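Local structure of LanC-like protein GCR2 (Arabidopsis thaliana, 3T33) at residues E203-A208 / N241-T246; G258-M263 / L296-A301. The protein binds zinc as a member of the LanC-like family and may play a role in abscisic acid signalling. One frame throughout, in Å; residues are numbered along the deposited sequence.

Interaction 1: E203-A208 / N241-T246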
loop_
_atom_site.group_PDB
_atom_site.type_symbol
_atom_site.label_atom_id
_atom_site.label_comp_id
_atom_site.label_asym_id
_atom_site.label_seq_id
_atom_site.Cartn_x
_atom_site.Cartn_y
_atom_site.Cartn_z
ATOM N N GLU A 203 -20.132 -12.384 -0.729
ATOM C CA GLU A 203 -20.766 -13.603 -0.212
ATOM C C GLU A 203 -19.938 -14.847 -0.525
ATOM O O GLU A 203 -19.711 -15.677 0.358
ATOM C CB GLU A 203 -22.200 -13.708 -0.690
ATOM C CG GLU A 203 -23.087 -12.629 -0.092
ATOM C CD GLU A 203 -24.401 -12.564 -0.784
ATOM O OE1 GLU A 203 -24.560 -13.373 -1.719
ATOM O OE2 GLU A 203 -25.270 -11.715 -0.412
ATOM N N GLU A 204 -19.324 -14.891 -1.695
ATOM C CA GLU A 204 -18.412 -15.999 -1.992
ATOM C C GLU A 204 -17.226 -15.964 -1.098
ATOM O O GLU A 204 -16.664 -17.009 -0.757
ATOM C CB GLU A 204 -17.982 -16.018 -3.447
ATOM C CG GLU A 204 -16.870 -17.018 -3.819
ATOM C CD GLU A 204 -17.212 -18.571 -3.621
ATOM O OE1 GLU A 204 -18.402 -18.948 -3.510
ATOM O OE2 GLU A 204 -16.256 -19.405 -3.608
ATOM N N ILE A 205 -16.779 -14.759 -0.741
ATOM C CA ILE A 205 -15.669 -14.677 0.189
ATOM C C ILE A 205 -16.080 -15.224 1.575
ATOM O O ILE A 205 -15.304 -15.938 2.189
ATOM C CB ILE A 205 -14.963 -13.239 0.200
ATOM C CG1 ILE A 205 -14.145 -13.016 -1.109
ATOM C CG2 ILE A 205 -13.998 -13.123 1.381
ATOM C CD1 ILE A 205 -13.792 -11.588 -1.465
ATOM N N PHE A 206 -17.252 -14.847 2.095
ATOM C CA PHE A 206 -17.655 -15.338 3.442
ATOM C C PHE A 206 -17.960 -16.839 3.393
ATOM O O PHE A 206 -17.482 -17.597 4.234
ATOM C CB PHE A 206 -18.834 -14.574 4.005
ATOM C CG PHE A 206 -18.440 -13.287 4.631
ATOM C CD1 PHE A 206 -17.815 -13.275 5.871
ATOM C CD2 PHE A 206 -18.651 -12.086 3.970
ATOM C CE1 PHE A 206 -17.413 -12.088 6.449
ATOM C CE2 PHE A 206 -18.257 -10.892 4.543
ATOM C CZ PHE A 206 -17.628 -10.898 5.802
ATOM N N ARG A 207 -18.696 -17.262 2.362
ATOM C CA ARG A 207 -18.939 -18.701 2.126
ATOM C C ARG A 207 -17.662 -19.560 2.206
ATOM O O ARG A 207 -17.590 -20.464 3.038
ATOM C CB ARG A 207 -19.714 -18.923 0.827
ATOM C CG ARG A 207 -20.224 -20.361 0.707
ATOM C CD ARG A 207 -20.447 -20.843 -0.759
ATOM N NE ARG A 207 -19.194 -21.033 -1.495
ATOM C CZ ARG A 207 -18.218 -21.887 -1.174
ATOM N NH1 ARG A 207 -18.313 -22.659 -0.091
ATOM N NH2 ARG A 207 -17.113 -21.964 -1.956
ATOM N N ALA A 208 -16.644 -19.281 1.387
ATOM C CA ALA A 208 -15.412 -20.079 1.462
ATOM C C ALA A 208 -14.638 -19.936 2.784
ATOM O O ALA A 208 -14.007 -20.903 3.287
ATOM C CB ALA A 208 -14.498 -19.721 0.325
ATOM N N ASN A 241 -9.313 -6.570 5.262
ATOM C CA ASN A 241 -9.149 -5.172 4.877
ATOM C C ASN A 241 -10.168 -4.834 3.818
ATOM O O ASN A 241 -11.025 -3.964 4.037
ATOM C CB ASN A 241 -7.719 -4.848 4.409
ATOM C CG ASN A 241 -7.527 -3.364 4.081
ATOM O OD1 ASN A 241 -7.329 -2.970 2.933
ATOM N ND2 ASN A 241 -7.557 -2.561 5.087
ATOM N N VAL A 242 -10.161 -5.583 2.719
ATOM C CA VAL A 242 -11.146 -5.316 1.653
ATOM C C VAL A 242 -12.580 -5.418 2.175
ATOM O O VAL A 242 -13.455 -4.633 1.786
ATOM C CB VAL A 242 -10.981 -6.265 0.403
ATOM C CG1 VAL A 242 -11.732 -5.688 -0.771
ATOM C CG2 VAL A 242 -9.509 -6.360 -0.013
ATOM N N LEU A 243 -12.839 -6.415 3.027
ATOM C CA LEU A 243 -14.188 -6.617 3.479
ATOM C C LEU A 243 -14.638 -5.434 4.293
ATOM O O LEU A 243 -15.774 -5.013 4.166
ATOM C CB LEU A 243 -14.317 -7.931 4.256
ATOM C CG LEU A 243 -14.180 -9.206 3.394
ATOM C CD1 LEU A 243 -14.205 -10.362 4.346
ATOM C CD2 LEU A 243 -15.306 -9.339 2.289
ATOM N N MET A 244 -13.737 -4.827 5.073
ATOM C CA MET A 244 -14.163 -3.678 5.896
ATOM C C MET A 244 -14.560 -2.494 5.080
ATOM O O MET A 244 -15.172 -1.569 5.597
ATOM C CB MET A 244 -13.125 -3.289 6.938
ATOM C CG MET A 244 -12.913 -4.452 7.912
ATOM S SD MET A 244 -11.768 -4.045 9.223
ATOM C CE MET A 244 -10.202 -4.566 8.488
ATOM N N HIS A 245 -14.220 -2.518 3.798
ATOM C CA HIS A 245 -14.524 -1.393 2.945
ATOM C C HIS A 245 -15.884 -1.478 2.289
ATOM O O HIS A 245 -16.214 -0.565 1.515
ATOM C CB HIS A 245 -13.432 -1.165 1.934
ATOM C CG HIS A 245 -12.196 -0.566 2.517
ATOM N ND1 HIS A 245 -12.057 0.792 2.747
ATOM C CD2 HIS A 245 -11.059 -1.134 2.956
ATOM C CE1 HIS A 245 -10.883 1.031 3.295
ATOM N NE2 HIS A 245 -10.255 -0.120 3.437
ATOM N N THR A 246 -16.681 -2.512 2.633
ATOM C CA THR A 246 -18.024 -2.764 2.037
ATOM C C THR A 246 -19.077 -2.834 3.138
ATOM O O THR A 246 -18.752 -2.820 4.331
ATOM C CB THR A 246 -18.153 -4.162 1.286
ATOM O OG1 THR A 246 -17.887 -5.248 2.201
ATOM C CG2 THR A 246 -17.196 -4.306 0.214
#
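L243 reaches across from helix 236-244 and sets its two methyls against I205 and F206, consecutive residues of helix 195-212. L243 CD1 lies 3.8 Å from F206 CZ and L243 CD2 4.0 Å from F206 CE2, so the isopropyl end meets the ring obliquely, near CE2 and CZ. The I205 side chain slides past the leucine in the opposite direction. Its chi1 of -72° puts CG1 beside the backbone N and leaves CG2 anti to it, and this I205 CG2 branch stands 4.1 Å from L243 CD1. All three residues are buried, and E252 and V256 of helix 250-265 also pack on F206. By contrast, on the outer side of helix 195-212, exposed R207 grips partly exposed E204 side-on, with R207 NE 3.0 Å from E204 OE1 and NH2 bonded to OE2; Y168 OH is a further partner of that OE2. In segment 241-246, T246 OG1 bonds in the carbonyl plane to L243 O, which T246 N also uses. With no hydrogen bond across it, the pairing of outer and inner helices depends on apolar contact and shape, while the E204-R207 salt bridge lies on a different side of helix 195-212, away from L243.

Interaction 2: G258-M263 / L296-A301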
loop_
_atom_site.group_PDB
_atom_site.type_symbol
_atom_site.label_atom_id
_atom_site.label_comp_id
_atom_site.label_asym_id
_atom_site.label_seq_id
_atom_site.Cartn_x
_atom_site.Cartn_y
_atom_site.Cartn_z
ATOM N N GLY A 258 -13.797 -11.276 14.470
ATOM C CA GLY A 258 -13.282 -12.552 14.998
ATOM C C GLY A 258 -11.941 -12.991 14.469
ATOM O O GLY A 258 -11.057 -13.352 15.223
ATOM N N THR A 259 -11.802 -12.966 13.148
ATOM C CA THR A 259 -10.537 -13.332 12.460
ATOM C C THR A 259 -9.417 -12.405 12.883
ATOM O O THR A 259 -8.297 -12.837 13.078
ATOM C CB THR A 259 -10.741 -13.281 10.932
ATOM O OG1 THR A 259 -11.852 -14.115 10.605
ATOM C CG2 THR A 259 -9.542 -13.762 10.184
ATOM N N LEU A 260 -9.731 -11.122 13.038
ATOM C CA LEU A 260 -8.714 -10.164 13.474
ATOM C C LEU A 260 -8.308 -10.351 14.958
ATOM O O LEU A 260 -7.128 -10.363 15.255
ATOM C CB LEU A 260 -9.119 -8.714 13.148
ATOM C CG LEU A 260 -9.216 -8.272 11.678
ATOM C CD1 LEU A 260 -9.705 -6.884 11.617
ATOM C CD2 LEU A 260 -7.882 -8.372 10.997
ATOM N N SER A 261 -9.263 -10.531 15.870
ATOM C CA SER A 261 -8.906 -10.970 17.239
ATOM C C SER A 261 -8.033 -12.202 17.226
ATOM O O SER A 261 -6.962 -12.224 17.818
ATOM C CB SER A 261 -10.147 -11.269 18.056
ATOM O OG SER A 261 -10.969 -10.134 17.990
ATOM N N TYR A 262 -8.478 -13.232 16.532
ATOM C CA TYR A 262 -7.690 -14.450 16.457
ATOM C C TYR A 262 -6.237 -14.125 16.208
ATOM O O TYR A 262 -5.392 -14.547 16.944
ATOM C CB TYR A 262 -8.234 -15.362 15.354
ATOM C CG TYR A 262 -7.320 -16.518 15.068
ATOM C CD1 TYR A 262 -7.361 -17.672 15.861
ATOM C CD2 TYR A 262 -6.393 -16.447 14.040
ATOM C CE1 TYR A 262 -6.516 -18.713 15.615
ATOM C CE2 TYR A 262 -5.564 -17.474 13.785
ATOM C CZ TYR A 262 -5.624 -18.600 14.581
ATOM O OH TYR A 262 -4.778 -19.622 14.323
ATOM N N MET A 263 -5.956 -13.345 15.164
ATOM C CA MET A 263 -4.590 -12.925 14.794
ATOM C C MET A 263 -3.849 -12.131 15.884
ATOM O O MET A 263 -2.658 -12.311 16.107
ATOM C CB MET A 263 -4.664 -12.083 13.523
ATOM C CG MET A 263 -5.067 -12.880 12.254
ATOM S SD MET A 263 -5.041 -11.933 10.675
ATOM C CE MET A 263 -3.372 -12.294 10.263
ATOM N N LEU A 296 -1.732 -1.869 9.031
ATOM C CA LEU A 296 -2.630 -1.144 8.136
ATOM C C LEU A 296 -4.065 -1.653 8.221
ATOM O O LEU A 296 -5.047 -0.896 8.157
ATOM C CB LEU A 296 -2.078 -1.294 6.731
ATOM C CG LEU A 296 -1.357 -0.169 5.992
ATOM C CD1 LEU A 296 -0.536 0.809 6.863
ATOM C CD2 LEU A 296 -0.594 -0.629 4.642
ATOM N N THR A 297 -4.218 -2.957 8.388
ATOM C CA THR A 297 -5.550 -3.544 8.501
ATOM C C THR A 297 -6.162 -3.238 9.857
ATOM O O THR A 297 -7.347 -2.954 9.952
ATOM C CB THR A 297 -5.490 -5.059 8.322
ATOM O OG1 THR A 297 -4.717 -5.363 7.156
ATOM C CG2 THR A 297 -6.863 -5.638 8.183
ATOM N N LEU A 298 -5.384 -3.333 10.921
ATOM C CA LEU A 298 -5.929 -2.986 12.264
ATOM C C LEU A 298 -6.281 -1.486 12.313
ATOM O O LEU A 298 -7.292 -1.088 12.874
ATOM C CB LEU A 298 -4.949 -3.369 13.360
ATOM C CG LEU A 298 -4.832 -4.900 13.436
ATOM C CD1 LEU A 298 -3.761 -5.259 14.395
ATOM C CD2 LEU A 298 -6.199 -5.470 13.891
ATOM N N VAL A 299 -5.497 -0.649 11.652
ATOM C CA VAL A 299 -5.861 0.779 11.645
ATOM C C VAL A 299 -7.232 0.923 11.099
ATOM O O VAL A 299 -8.054 1.658 11.693
ATOM C CB VAL A 299 -4.858 1.697 10.869
ATOM C CG1 VAL A 299 -5.521 3.046 10.462
ATOM C CG2 VAL A 299 -3.634 1.936 11.700
ATOM N N LYS A 300 -7.506 0.222 9.988
ATOM C CA LYS A 300 -8.851 0.250 9.369
ATOM C C LYS A 300 -9.897 -0.373 10.316
ATOM O O LYS A 300 -10.971 0.170 10.537
ATOM C CB LYS A 300 -8.844 -0.457 7.997
ATOM C CG LYS A 300 -10.190 -0.632 7.385
ATOM C CD LYS A 300 -10.772 0.673 6.939
ATOM C CE LYS A 300 -12.093 0.446 6.352
ATOM N NZ LYS A 300 -12.863 1.733 6.168
ATOM N N ALA A 301 -9.589 -1.509 10.897
ATOM C CA ALA A 301 -10.534 -2.056 11.911
ATOM C C ALA A 301 -10.803 -0.969 12.956
ATOM O O ALA A 301 -11.961 -0.650 13.264
ATOM C CB ALA A 301 -9.964 -3.283 12.549
#
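With chi1 at -67° and chi2 at 176°, L260 carries CG anti to its carbonyl carbon and extends toward helix 291-305, where its two methyls part to separate neighbours. L260 CD1 comes within 3.7 Å of A301 CB, the closest approach between the two segments, and L260 CD2 is 4.1 Å from T297 CG2. T297 and A301 are one helical turn apart, so the leucine end straddles successive turns of the same helix face. The threonine offers its methyl because CG2 is anti to the backbone N. Its hydroxyl is engaged elsewhere, in hydrogen bonds with G293 O and Y413 OH. L298 makes a looser flank, its CD2 4.4 Å from CD1 of L260. The small A301 lets the leucine methyl come close to the helix, although the segment axes remain 11.7 Å apart and cross at -131°. F310 of helix 308-324 also packs on L260 and A301. This is layer-to-layer packing in the helical barrel of the LanC-like family, on the helix that follows zinc ligand C288. Hydrocarbon groups alone join the two segments, while the threonine oxygen bonds to its own helix and the C-terminal tail.

The two contacts lie in series along the chain, interaction 1 closing before interaction 2 opens, with centres about 14 Å apart. Each joins an outer helix to an inner one: 195-212 to 236-244, then 250-265 to 291-305, repeating the outer-to-inner step of the LanC-like barrel whose interior holds the zinc. M244 connects them directly, its CE 3.5 Å from CG2 of T297 and its SD 3.6 Å from CA of A301. H245 adds packing on K300. V256 of helix 250-265 touches both F206 and M244, so these two neighbouring outer-to-inner pairs pack against each other.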